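Local coordinates for uncharacterized protein (Plasmodium falciparum, PDB 1ZSO), which is of unknown function but probably binds zinc, as a member of a family of eukaryotic CXXC-motif proteins, at residues B[14-19]-B[102-107]; B[27-32]-B[122-127]; B[33-38]-B[49-54]; B[39-44]-B[111-116]. All blocks are in the same frame, centred on the assembly; numbering follows the deposited sequence.

Interaction 1: residues B[14-19]-B[102-107]; sequences VRIKAE and RDFASF
Backbone bonding joins Val14 to Ala105 and Ile16 to Arg102 across two antiparallel strands. The Val14 amide gives an almost straight bond to the Ala105 carbonyl (N to O 2.8 Å), whereas its own carbonyl oxygen is met twice, by Phe104 N at 2.8 Å and more weakly by Ala105 N at 3.3 Å. Ile16 and Arg102 exchange N-H and C=O in both directions, and between these pairs Arg15 CA leans on the Arg102 carbonyl as a CA-H...O contact.

Apolar contacts lie at Phe104 and Phe107. Ile16 CD1 reaches Phe104 CD1 at 3.5 Å, carried there by CG1, which sits between the backbone N and the carbonyl carbon (chi1 79°). Val14 CG2 abuts the edge of the Phe107 ring at CE1 (3.7 Å), a ring that also meets Trp34 and Phe36 edge-to-face.

The polar side chains add little. Arg15 lays its CD against Asp103 OD1, but NH1 stays 4.1 Å from that oxygen, beyond a salt bridge, with guanidinium and carboxylate nearly perpendicular. Arg102 sends its guanidinium away to Asn97.

With Phe104 and Ala105 both facing Val14, the arrangement is a classic beta bulge between neighbouring strands of an antiparallel sheet.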
# COMPACT_ATOMS: atom_id res chain seq x y z
N VAL B 14 -16.60 -6.80 -8.54
CA VAL B 14 -17.29 -5.52 -8.48
C VAL B 14 -18.20 -5.44 -9.69
O VAL B 14 -17.72 -5.54 -10.81
CB VAL B 14 -16.34 -4.31 -8.53
CG1 VAL B 14 -17.13 -3.01 -8.56
CG2 VAL B 14 -15.43 -4.31 -7.35
N ARG B 15 -19.49 -5.26 -9.45
CA ARG B 15 -20.48 -5.10 -10.50
C ARG B 15 -20.96 -3.67 -10.52
O ARG B 15 -21.19 -3.05 -9.48
CB ARG B 15 -21.67 -6.02 -10.23
CG ARG B 15 -21.24 -7.34 -9.63
CD ARG B 15 -22.11 -8.49 -10.06
NE ARG B 15 -23.50 -8.29 -9.70
CZ ARG B 15 -24.52 -8.33 -10.55
NH1 ARG B 15 -24.30 -8.57 -11.85
NH2 ARG B 15 -25.77 -8.15 -10.10
N ILE B 16 -21.11 -3.14 -11.73
CA ILE B 16 -21.70 -1.84 -11.89
C ILE B 16 -22.90 -1.83 -12.84
O ILE B 16 -23.10 -2.74 -13.67
CB ILE B 16 -20.67 -0.78 -12.36
CG1 ILE B 16 -20.39 -0.89 -13.85
CG2 ILE B 16 -19.36 -0.91 -11.59
CD1 ILE B 16 -19.47 0.23 -14.33
N LYS B 17 -23.66 -0.74 -12.72
CA LYS B 17 -24.86 -0.45 -13.50
C LYS B 17 -24.95 1.08 -13.63
O LYS B 17 -24.74 1.80 -12.67
CB LYS B 17 -26.08 -1.01 -12.76
CG LYS B 17 -27.42 -0.76 -13.40
CD LYS B 17 -28.47 -1.46 -12.56
CE LYS B 17 -29.85 -0.90 -12.76
NZ LYS B 17 -30.87 -1.77 -12.02
N ALA B 18 -25.25 1.58 -14.81
CA ALA B 18 -25.42 3.01 -14.97
C ALA B 18 -26.24 3.22 -16.22
O ALA B 18 -26.26 2.36 -17.11
CB ALA B 18 -24.07 3.74 -15.10
N GLU B 19 -26.94 4.34 -16.21
CA GLU B 19 -27.80 4.76 -17.31
C GLU B 19 -26.98 5.68 -18.25
O GLU B 19 -26.33 6.65 -17.81
CB GLU B 19 -29.05 5.43 -16.70
CG GLU B 19 -29.82 6.38 -17.59
CD GLU B 19 -31.14 6.84 -16.94
OE1 GLU B 19 -31.31 6.62 -15.71
OE2 GLU B 19 -32.01 7.40 -17.65
N ARG B 102 -23.50 -5.47 -14.53
CA ARG B 102 -22.44 -6.13 -15.28
C ARG B 102 -21.16 -6.21 -14.42
O ARG B 102 -20.77 -5.26 -13.75
CB ARG B 102 -22.22 -5.45 -16.66
CG ARG B 102 -20.79 -5.58 -17.28
CD ARG B 102 -20.72 -5.45 -18.83
NE ARG B 102 -19.39 -5.82 -19.35
CZ ARG B 102 -18.96 -5.67 -20.62
NH1 ARG B 102 -19.74 -5.14 -21.56
NH2 ARG B 102 -17.71 -6.04 -20.95
N ASP B 103 -20.53 -7.39 -14.45
CA ASP B 103 -19.24 -7.58 -13.84
C ASP B 103 -18.25 -6.60 -14.43
O ASP B 103 -18.13 -6.49 -15.65
CB ASP B 103 -18.77 -9.02 -14.06
CG ASP B 103 -19.54 -10.03 -13.21
OD1 ASP B 103 -20.36 -9.58 -12.37
OD2 ASP B 103 -19.32 -11.27 -13.36
N PHE B 104 -17.55 -5.89 -13.55
CA PHE B 104 -16.65 -4.85 -13.98
C PHE B 104 -15.20 -5.22 -13.71
O PHE B 104 -14.33 -4.93 -14.52
CB PHE B 104 -16.99 -3.53 -13.25
CG PHE B 104 -16.31 -2.33 -13.85
CD1 PHE B 104 -16.73 -1.82 -15.06
CD2 PHE B 104 -15.22 -1.74 -13.21
CE1 PHE B 104 -16.08 -0.75 -15.64
CE2 PHE B 104 -14.58 -0.65 -13.79
CZ PHE B 104 -15.00 -0.17 -15.02
N ALA B 105 -14.93 -5.82 -12.56
CA ALA B 105 -13.57 -6.16 -12.17
C ALA B 105 -13.60 -7.25 -11.12
O ALA B 105 -14.47 -7.24 -10.24
CB ALA B 105 -12.85 -4.93 -11.66
N SER B 106 -12.66 -8.19 -11.18
CA SER B 106 -12.58 -9.22 -10.15
C SER B 106 -11.26 -9.11 -9.38
O SER B 106 -10.24 -8.67 -9.95
CB SER B 106 -12.69 -10.61 -10.77
OG SER B 106 -13.54 -10.57 -11.90
N PHE B 107 -11.30 -9.51 -8.10
CA PHE B 107 -10.12 -9.53 -7.22
C PHE B 107 -10.00 -10.81 -6.42
O PHE B 107 -10.98 -11.28 -5.84
CB PHE B 107 -10.17 -8.37 -6.24
CG PHE B 107 -10.40 -7.04 -6.89
CD1 PHE B 107 -11.68 -6.62 -7.21
CD2 PHE B 107 -9.34 -6.20 -7.18
CE1 PHE B 107 -11.90 -5.43 -7.83
CE2 PHE B 107 -9.57 -4.99 -7.81
CZ PHE B 107 -10.84 -4.61 -8.12

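Interaction 2: residues B[27-32]-B[122-127]; sequences FCDDEY and NFIVED
Phe27 and Ile124 satisfy each other's main chains: Phe27 N donates to Ile124 O at 2.9 Å, and Ile124 N returns a bond to Phe27 O at 2.8 Å. On the same face of the sheet, Ile124 CB sits over the Phe27 ring, 3.9 Å from its centroid, and CG2 comes within 3.4 Å of CZ. The ring is brought over Ile124 by a chi1 of 63°, which places CG between the backbone N and the carbonyl carbon. Arg25 adds a cation-pi contact to this ring and a salt bridge to Glu126.

Past Phe27 the chain leaves the sheet through a type I turn from Asp29 to Tyr32, closed by Tyr32 N on Asp29 O. Tyr32 then swings back to Phe123: its CE1 lies above one face of the Phe123 ring, toward the rim, with the two planes 52° apart. The Tyr32 hydroxyl touches Phe123 CZ at 3.2 Å but finds its polar partner in Ser120 N. Asn122 O approaches the Tyr32 ring at its edge. The Asn122 side chain also looks outside the contact, where OD1 accepts from Ser120 OG and from Leu33 N, tying the chain after the turn to the start of strand 123-127.

This is the end of an antiparallel strand pair, where the last hydrogen-bonded pair, Phe27 with Ile124, gives way to a type I turn and an aromatic contact.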
# COMPACT_ATOMS: atom_id res chain seq x y z
N PHE B 27 -14.81 3.10 -19.19
CA PHE B 27 -13.74 2.17 -18.87
C PHE B 27 -12.67 2.86 -18.10
O PHE B 27 -12.72 4.08 -17.93
CB PHE B 27 -13.16 1.49 -20.13
CG PHE B 27 -12.48 2.43 -21.11
CD1 PHE B 27 -13.21 3.36 -21.84
CD2 PHE B 27 -11.11 2.32 -21.35
CE1 PHE B 27 -12.59 4.19 -22.74
CE2 PHE B 27 -10.47 3.16 -22.24
CZ PHE B 27 -11.21 4.09 -22.94
N CYS B 28 -11.70 2.08 -17.63
CA CYS B 28 -10.52 2.65 -17.00
C CYS B 28 -9.22 1.97 -17.43
O CYS B 28 -9.24 0.91 -18.06
CB CYS B 28 -10.68 2.61 -15.50
SG CYS B 28 -11.20 1.03 -14.86
N ASP B 29 -8.09 2.60 -17.13
CA ASP B 29 -6.79 2.10 -17.58
C ASP B 29 -5.97 1.58 -16.39
O ASP B 29 -6.50 1.34 -15.32
CB ASP B 29 -6.05 3.20 -18.34
CG ASP B 29 -5.52 4.32 -17.41
OD1 ASP B 29 -4.45 4.89 -17.74
OD2 ASP B 29 -6.15 4.61 -16.36
N ASP B 30 -4.67 1.41 -16.60
CA ASP B 30 -3.76 0.90 -15.57
C ASP B 30 -3.52 1.88 -14.45
O ASP B 30 -3.15 1.48 -13.36
CB ASP B 30 -2.42 0.54 -16.19
CG ASP B 30 -2.46 -0.76 -16.97
OD1 ASP B 30 -3.55 -1.35 -17.08
OD2 ASP B 30 -1.39 -1.20 -17.47
N GLU B 31 -3.71 3.17 -14.75
CA GLU B 31 -3.61 4.25 -13.77
C GLU B 31 -4.81 4.23 -12.79
O GLU B 31 -4.76 4.86 -11.75
CB GLU B 31 -3.53 5.63 -14.47
CG GLU B 31 -2.44 5.78 -15.55
CD GLU B 31 -2.55 7.11 -16.37
OE1 GLU B 31 -2.91 8.17 -15.77
OE2 GLU B 31 -2.24 7.12 -17.60
N TYR B 32 -5.88 3.52 -13.12
CA TYR B 32 -7.07 3.62 -12.32
C TYR B 32 -6.75 3.36 -10.83
O TYR B 32 -6.05 2.40 -10.44
CB TYR B 32 -8.19 2.68 -12.83
CG TYR B 32 -9.46 2.89 -12.04
CD1 TYR B 32 -10.29 3.94 -12.31
CD2 TYR B 32 -9.76 2.09 -10.95
CE1 TYR B 32 -11.43 4.16 -11.54
CE2 TYR B 32 -10.86 2.30 -10.18
CZ TYR B 32 -11.72 3.34 -10.49
OH TYR B 32 -12.83 3.57 -9.70
N ASN B 122 -10.66 8.69 -12.24
CA ASN B 122 -9.81 8.44 -13.39
C ASN B 122 -10.53 7.53 -14.39
O ASN B 122 -9.90 6.70 -15.03
CB ASN B 122 -8.40 7.82 -13.10
CG ASN B 122 -7.97 7.83 -11.63
OD1 ASN B 122 -8.55 7.17 -10.76
ND2 ASN B 122 -6.84 8.47 -11.38
N PHE B 123 -11.83 7.68 -14.55
CA PHE B 123 -12.49 6.89 -15.61
C PHE B 123 -12.28 7.58 -16.94
O PHE B 123 -11.89 8.72 -16.99
CB PHE B 123 -13.99 6.72 -15.35
CG PHE B 123 -14.31 5.82 -14.21
CD1 PHE B 123 -14.35 4.46 -14.40
CD2 PHE B 123 -14.56 6.34 -12.95
CE1 PHE B 123 -14.63 3.61 -13.35
CE2 PHE B 123 -14.87 5.51 -11.90
CZ PHE B 123 -14.91 4.13 -12.11
N ILE B 124 -12.49 6.82 -18.00
CA ILE B 124 -12.34 7.28 -19.36
C ILE B 124 -13.69 6.95 -19.99
O ILE B 124 -14.30 5.91 -19.72
CB ILE B 124 -11.17 6.58 -20.10
CG1 ILE B 124 -9.89 6.66 -19.26
CG2 ILE B 124 -10.94 7.21 -21.53
CD1 ILE B 124 -8.68 5.92 -19.84
N VAL B 125 -14.18 7.89 -20.80
CA VAL B 125 -15.39 7.67 -21.56
C VAL B 125 -15.13 7.96 -23.04
O VAL B 125 -14.48 8.95 -23.39
CB VAL B 125 -16.51 8.56 -21.06
CG1 VAL B 125 -17.59 8.63 -22.10
CG2 VAL B 125 -17.02 8.03 -19.73
N GLU B 126 -15.62 7.08 -23.89
CA GLU B 126 -15.73 7.35 -25.32
C GLU B 126 -17.21 7.57 -25.58
O GLU B 126 -18.02 6.82 -25.06
CB GLU B 126 -15.24 6.16 -26.16
CG GLU B 126 -15.21 6.49 -27.68
CD GLU B 126 -14.59 5.41 -28.51
OE1 GLU B 126 -14.40 4.29 -27.97
OE2 GLU B 126 -14.28 5.67 -29.70
N ASP B 127 -17.56 8.60 -26.36
CA ASP B 127 -18.96 8.80 -26.74
C ASP B 127 -19.22 8.18 -28.11
O ASP B 127 -18.29 7.70 -28.73
CB ASP B 127 -19.38 10.29 -26.70
CG ASP B 127 -18.68 11.16 -27.76
OD1 ASP B 127 -18.30 10.69 -28.85
OD2 ASP B 127 -18.55 12.36 -27.50

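Interaction 3: residues B[33-38]-B[49-54]; sequences LWIFNI and NIQFRK
Asn49 meets Asn37 and Ile35 at the start of the second segment. Its backbone N donates to Asn37 OD1 at 3.0 Å, in the plane of that carbonyl, while its own OD1 lies beside Ile35 CG2, the two side chains pointing the same way. The Asn37 amide is held at its other end by Asp116, through ND2.

Ile50 comes next, paired with Phe36 by two backbone bonds; its N reaches Phe36 O at 2.9 Å. Its CD1 packs on Ile38 CG2 (3.8 Å), the side chains crossing at about a right angle. Gln51 occupies the other face together with Ile35. Its CA rests 3.1 Å from Trp34 O, and NE2 bonds to Lys72 O of the second subunit.

Phe52 returns to the face of Ile50 and exchanges backbone bonds with Trp34. Its CG lies between the backbone N and the carbonyl carbon (chi1 70°), which brings the ring under Trp34 CB, 3.9 Å from the ring centroid and 15° off the normal. Phe52 CE2 also approaches the edge of the Phe36 ring, at CD2 (3.9 Å). Beyond it, Arg53 forms a salt bridge with Asp56, and the backbone of Arg53 and Lys54 passes the edge of the indole.

Asn49, with positive phi, and Ile50 both face Phe36, a G1 beta bulge in the beta hairpin of strands 34-40 and 46-52.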
# COMPACT_ATOMS: atom_id res chain seq x y z
N LEU B 33 -7.29 4.25 -10.00
CA LEU B 33 -7.09 4.17 -8.56
C LEU B 33 -8.20 3.39 -7.87
O LEU B 33 -9.30 3.92 -7.69
CB LEU B 33 -7.01 5.55 -7.93
CG LEU B 33 -6.50 5.43 -6.51
CD1 LEU B 33 -5.13 4.81 -6.56
CD2 LEU B 33 -6.45 6.77 -5.80
N TRP B 34 -7.91 2.13 -7.49
CA TRP B 34 -8.93 1.33 -6.73
C TRP B 34 -8.93 1.77 -5.28
O TRP B 34 -7.85 1.97 -4.67
CB TRP B 34 -8.66 -0.17 -6.83
CG TRP B 34 -8.73 -0.64 -8.20
CD1 TRP B 34 -7.71 -0.83 -9.05
CD2 TRP B 34 -9.93 -0.93 -8.93
NE1 TRP B 34 -8.17 -1.26 -10.26
CE2 TRP B 34 -9.53 -1.33 -10.22
CE3 TRP B 34 -11.28 -0.94 -8.61
CZ2 TRP B 34 -10.45 -1.68 -11.19
CZ3 TRP B 34 -12.19 -1.26 -9.58
CH2 TRP B 34 -11.77 -1.65 -10.85
N ILE B 35 -10.14 1.96 -4.76
CA ILE B 35 -10.40 2.49 -3.40
C ILE B 35 -11.46 1.61 -2.73
O ILE B 35 -12.53 1.27 -3.29
CB ILE B 35 -10.82 3.95 -3.46
CG1 ILE B 35 -9.78 4.74 -4.26
CG2 ILE B 35 -10.94 4.55 -2.05
CD1 ILE B 35 -10.22 6.09 -4.66
N PHE B 36 -11.16 1.16 -1.54
CA PHE B 36 -12.08 0.25 -0.85
C PHE B 36 -12.04 0.54 0.61
O PHE B 36 -11.02 1.02 1.13
CB PHE B 36 -11.66 -1.21 -1.05
CG PHE B 36 -11.91 -1.73 -2.45
CD1 PHE B 36 -13.17 -2.10 -2.83
CD2 PHE B 36 -10.88 -1.84 -3.36
CE1 PHE B 36 -13.42 -2.57 -4.13
CE2 PHE B 36 -11.10 -2.30 -4.64
CZ PHE B 36 -12.38 -2.68 -5.03
N ASN B 37 -13.16 0.24 1.26
CA ASN B 37 -13.11 -0.10 2.64
C ASN B 37 -13.04 -1.62 2.78
O ASN B 37 -13.82 -2.37 2.18
CB ASN B 37 -14.33 0.39 3.39
CG ASN B 37 -14.48 1.89 3.43
OD1 ASN B 37 -13.54 2.67 3.28
ND2 ASN B 37 -15.70 2.30 3.71
N ILE B 38 -12.10 -2.07 3.60
CA ILE B 38 -11.89 -3.49 3.86
C ILE B 38 -12.03 -3.90 5.33
O ILE B 38 -12.06 -3.06 6.24
CB ILE B 38 -10.51 -3.92 3.36
CG1 ILE B 38 -9.43 -3.22 4.20
CG2 ILE B 38 -10.41 -3.60 1.83
CD1 ILE B 38 -8.04 -3.86 4.12
N ASN B 49 -10.60 3.27 3.02
CA ASN B 49 -9.95 4.07 1.98
C ASN B 49 -8.55 3.56 1.69
O ASN B 49 -7.58 4.33 1.72
CB ASN B 49 -9.87 5.52 2.45
CG ASN B 49 -9.39 6.49 1.32
OD1 ASN B 49 -9.88 6.45 0.18
ND2 ASN B 49 -8.44 7.36 1.66
N ILE B 50 -8.42 2.26 1.46
CA ILE B 50 -7.17 1.77 0.98
C ILE B 50 -7.18 2.12 -0.47
O ILE B 50 -8.26 2.22 -1.10
CB ILE B 50 -6.97 0.26 1.15
CG1 ILE B 50 -7.99 -0.53 0.32
CG2 ILE B 50 -7.03 -0.10 2.59
CD1 ILE B 50 -7.54 -1.87 0.02
N GLN B 51 -5.98 2.31 -1.00
CA GLN B 51 -5.82 2.72 -2.39
C GLN B 51 -4.76 1.87 -3.10
O GLN B 51 -3.65 1.59 -2.59
CB GLN B 51 -5.46 4.22 -2.49
CG GLN B 51 -6.29 5.18 -1.66
CD GLN B 51 -5.74 6.59 -1.71
OE1 GLN B 51 -4.58 6.78 -1.97
NE2 GLN B 51 -6.59 7.58 -1.49
N PHE B 52 -5.05 1.47 -4.31
CA PHE B 52 -4.02 0.74 -5.06
C PHE B 52 -4.33 0.74 -6.52
O PHE B 52 -5.46 0.99 -6.89
CB PHE B 52 -3.84 -0.71 -4.53
CG PHE B 52 -5.00 -1.62 -4.84
CD1 PHE B 52 -5.04 -2.34 -6.02
CD2 PHE B 52 -6.02 -1.77 -3.93
CE1 PHE B 52 -6.09 -3.14 -6.31
CE2 PHE B 52 -7.09 -2.55 -4.20
CZ PHE B 52 -7.13 -3.26 -5.38
N ARG B 53 -3.32 0.44 -7.33
CA ARG B 53 -3.45 0.22 -8.79
C ARG B 53 -3.10 -1.21 -9.18
O ARG B 53 -2.26 -1.83 -8.54
CB ARG B 53 -2.52 1.14 -9.56
CG ARG B 53 -2.94 2.60 -9.52
CD ARG B 53 -1.74 3.48 -9.27
NE ARG B 53 -1.04 3.04 -8.04
CZ ARG B 53 -1.34 3.47 -6.81
NH1 ARG B 53 -2.29 4.39 -6.64
NH2 ARG B 53 -0.68 2.98 -5.76
N LYS B 54 -3.67 -1.69 -10.29
CA LYS B 54 -3.47 -3.08 -10.73
C LYS B 54 -2.01 -3.34 -11.16
O LYS B 54 -1.62 -4.46 -11.42
CB LYS B 54 -4.44 -3.42 -11.89
CG LYS B 54 -3.89 -3.00 -13.27
CD LYS B 54 -4.96 -2.63 -14.24
CE LYS B 54 -5.38 -3.76 -15.12
NZ LYS B 54 -6.65 -3.38 -15.87

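Interaction 4: residues B[39-44]-B[111-116]; sequences RDSTSS and GIELID
Arg39 and Glu113 form the main backbone link, bonded in both directions: Arg39 N to Glu113 O at 3.0 Å and Glu113 N to Arg39 O at 2.9 Å. Toward the end of the strand the bonding fades, and Ser41 N makes a weak bond to Gly111 O (3.3 Å). Trp73 NE1 also donates to this glycine carbonyl.

A water molecule bridges the two segments, donating to Asp40 OD1 at 2.8 Å and to Gly111 O at 3.0 Å. The same carboxylate oxygen accepts from Thr42 N and Thr42 OG1, both arriving from one face of its plane; the bond from Thr42 N defines an Asx turn. Asp40 is also the first residue of a type I beta turn ending at Ser43, so strand 34-40 runs from its pairing with 112-117 straight into a turn that the Asp40 side chain joins through its Asx bond. The carboxylate is placed for this by a CG trans to the main-chain N (chi1 -175°), which sets OD1 where Thr42 can meet it.

On the face of Arg39 and Glu113 the contact is apolar, and the charges stay apart. Arg39 CB packs against Ile115 CG1 at 4.0 Å, and the extended arginine then runs away from the other strand, where its NE makes a weak bond to Ser43 O. Its guanidinium has Ser44 O over one face. Arg39 NE remains 5.3 Å from Glu113 OE2.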
# COMPACT_ATOMS: atom_id res chain seq x y z
N ARG B 39 -12.10 -5.21 5.51
CA ARG B 39 -12.13 -5.83 6.83
C ARG B 39 -11.26 -7.09 6.86
O ARG B 39 -11.08 -7.80 5.86
CB ARG B 39 -13.56 -6.18 7.21
CG ARG B 39 -13.77 -6.55 8.70
CD ARG B 39 -15.00 -7.38 8.79
NE ARG B 39 -15.16 -8.07 10.05
CZ ARG B 39 -15.94 -7.65 11.04
NH1 ARG B 39 -16.62 -6.51 10.90
NH2 ARG B 39 -16.04 -8.37 12.17
N ASP B 40 -10.70 -7.33 8.02
CA ASP B 40 -9.99 -8.56 8.28
C ASP B 40 -10.98 -9.73 8.22
O ASP B 40 -12.04 -9.70 8.85
CB ASP B 40 -9.31 -8.43 9.64
CG ASP B 40 -8.44 -9.59 9.99
OD1 ASP B 40 -8.40 -10.60 9.23
OD2 ASP B 40 -7.81 -9.50 11.09
N SER B 41 -10.68 -10.73 7.41
CA SER B 41 -11.56 -11.88 7.26
C SER B 41 -11.52 -12.76 8.49
O SER B 41 -12.42 -13.62 8.68
CB SER B 41 -11.16 -12.69 6.03
OG SER B 41 -9.84 -13.18 6.14
N THR B 42 -10.53 -12.55 9.35
CA THR B 42 -10.42 -13.35 10.59
C THR B 42 -10.52 -12.53 11.89
O THR B 42 -10.17 -13.04 12.94
CB THR B 42 -9.08 -14.18 10.66
OG1 THR B 42 -7.97 -13.30 10.82
CG2 THR B 42 -8.87 -15.06 9.43
N SER B 43 -10.94 -11.27 11.84
CA SER B 43 -11.13 -10.48 13.07
C SER B 43 -12.09 -9.34 12.81
O SER B 43 -12.65 -9.26 11.73
CB SER B 43 -9.79 -9.95 13.64
OG SER B 43 -9.31 -8.79 12.93
N SER B 44 -12.28 -8.47 13.80
CA SER B 44 -13.15 -7.30 13.72
C SER B 44 -12.47 -6.07 13.10
O SER B 44 -13.13 -5.09 12.77
CB SER B 44 -13.62 -6.96 15.13
OG SER B 44 -14.59 -7.88 15.63
N GLY B 111 -7.32 -13.21 3.18
CA GLY B 111 -7.27 -12.60 4.47
C GLY B 111 -7.96 -11.26 4.54
O GLY B 111 -7.92 -10.56 5.56
N ILE B 112 -8.67 -10.91 3.48
CA ILE B 112 -9.26 -9.58 3.38
C ILE B 112 -10.65 -9.71 2.74
O ILE B 112 -10.79 -10.48 1.79
CB ILE B 112 -8.42 -8.64 2.50
CG1 ILE B 112 -7.19 -8.14 3.22
CG2 ILE B 112 -9.24 -7.42 2.04
CD1 ILE B 112 -6.17 -7.57 2.26
N GLU B 113 -11.63 -8.99 3.27
CA GLU B 113 -12.96 -8.76 2.63
C GLU B 113 -13.16 -7.34 2.12
O GLU B 113 -13.02 -6.39 2.89
CB GLU B 113 -14.10 -8.88 3.63
CG GLU B 113 -14.80 -10.14 3.67
CD GLU B 113 -14.36 -10.90 4.86
OE1 GLU B 113 -13.15 -11.19 4.88
OE2 GLU B 113 -15.20 -11.16 5.77
N LEU B 114 -13.52 -7.22 0.86
CA LEU B 114 -13.88 -5.96 0.23
C LEU B 114 -15.26 -5.61 0.71
O LEU B 114 -16.17 -6.34 0.42
CB LEU B 114 -13.92 -6.10 -1.30
CG LEU B 114 -12.60 -6.57 -1.92
CD1 LEU B 114 -12.54 -6.32 -3.43
CD2 LEU B 114 -11.46 -5.85 -1.24
N ILE B 115 -15.42 -4.50 1.46
CA ILE B 115 -16.72 -4.12 2.03
C ILE B 115 -17.44 -3.09 1.11
O ILE B 115 -18.54 -3.33 0.59
CB ILE B 115 -16.55 -3.57 3.48
CG1 ILE B 115 -15.90 -4.62 4.40
CG2 ILE B 115 -17.86 -3.19 4.09
CD1 ILE B 115 -16.73 -5.87 4.61
N ASP B 116 -16.76 -1.97 0.90
CA ASP B 116 -17.30 -0.83 0.19
C ASP B 116 -16.31 -0.46 -0.89
O ASP B 116 -15.14 -0.40 -0.63
CB ASP B 116 -17.42 0.38 1.12
CG ASP B 116 -18.38 0.16 2.27
OD1 ASP B 116 -19.52 -0.31 2.01
OD2 ASP B 116 -18.02 0.48 3.43
O HOH W 1 -6.58 -12.09 7.73

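Interaction 1 is a buried contact, its centre about 8 Å from the centre of the chain; interactions 2 and 3 are partly buried. Interaction 4, its centre about 17 Å from the chain centre, includes exposed residues and uses a water and a carboxylate where interaction 1 relies on backbone bonds and apolar side chains. Interactions 3 and 4 share strand 34-40, pairing it with a different neighbour on each flank. Phe107 of interaction 1 touches Trp34, Phe36 and Phe52 of interaction 3 and Leu114 of interaction 4, joining two sheets. Interaction 2 meets interaction 1 at Phe104 and interaction 3 at Leu33, but lies clear of interaction 4. Interaction 3, and interaction 2 through Asn122, also touch the second subunit.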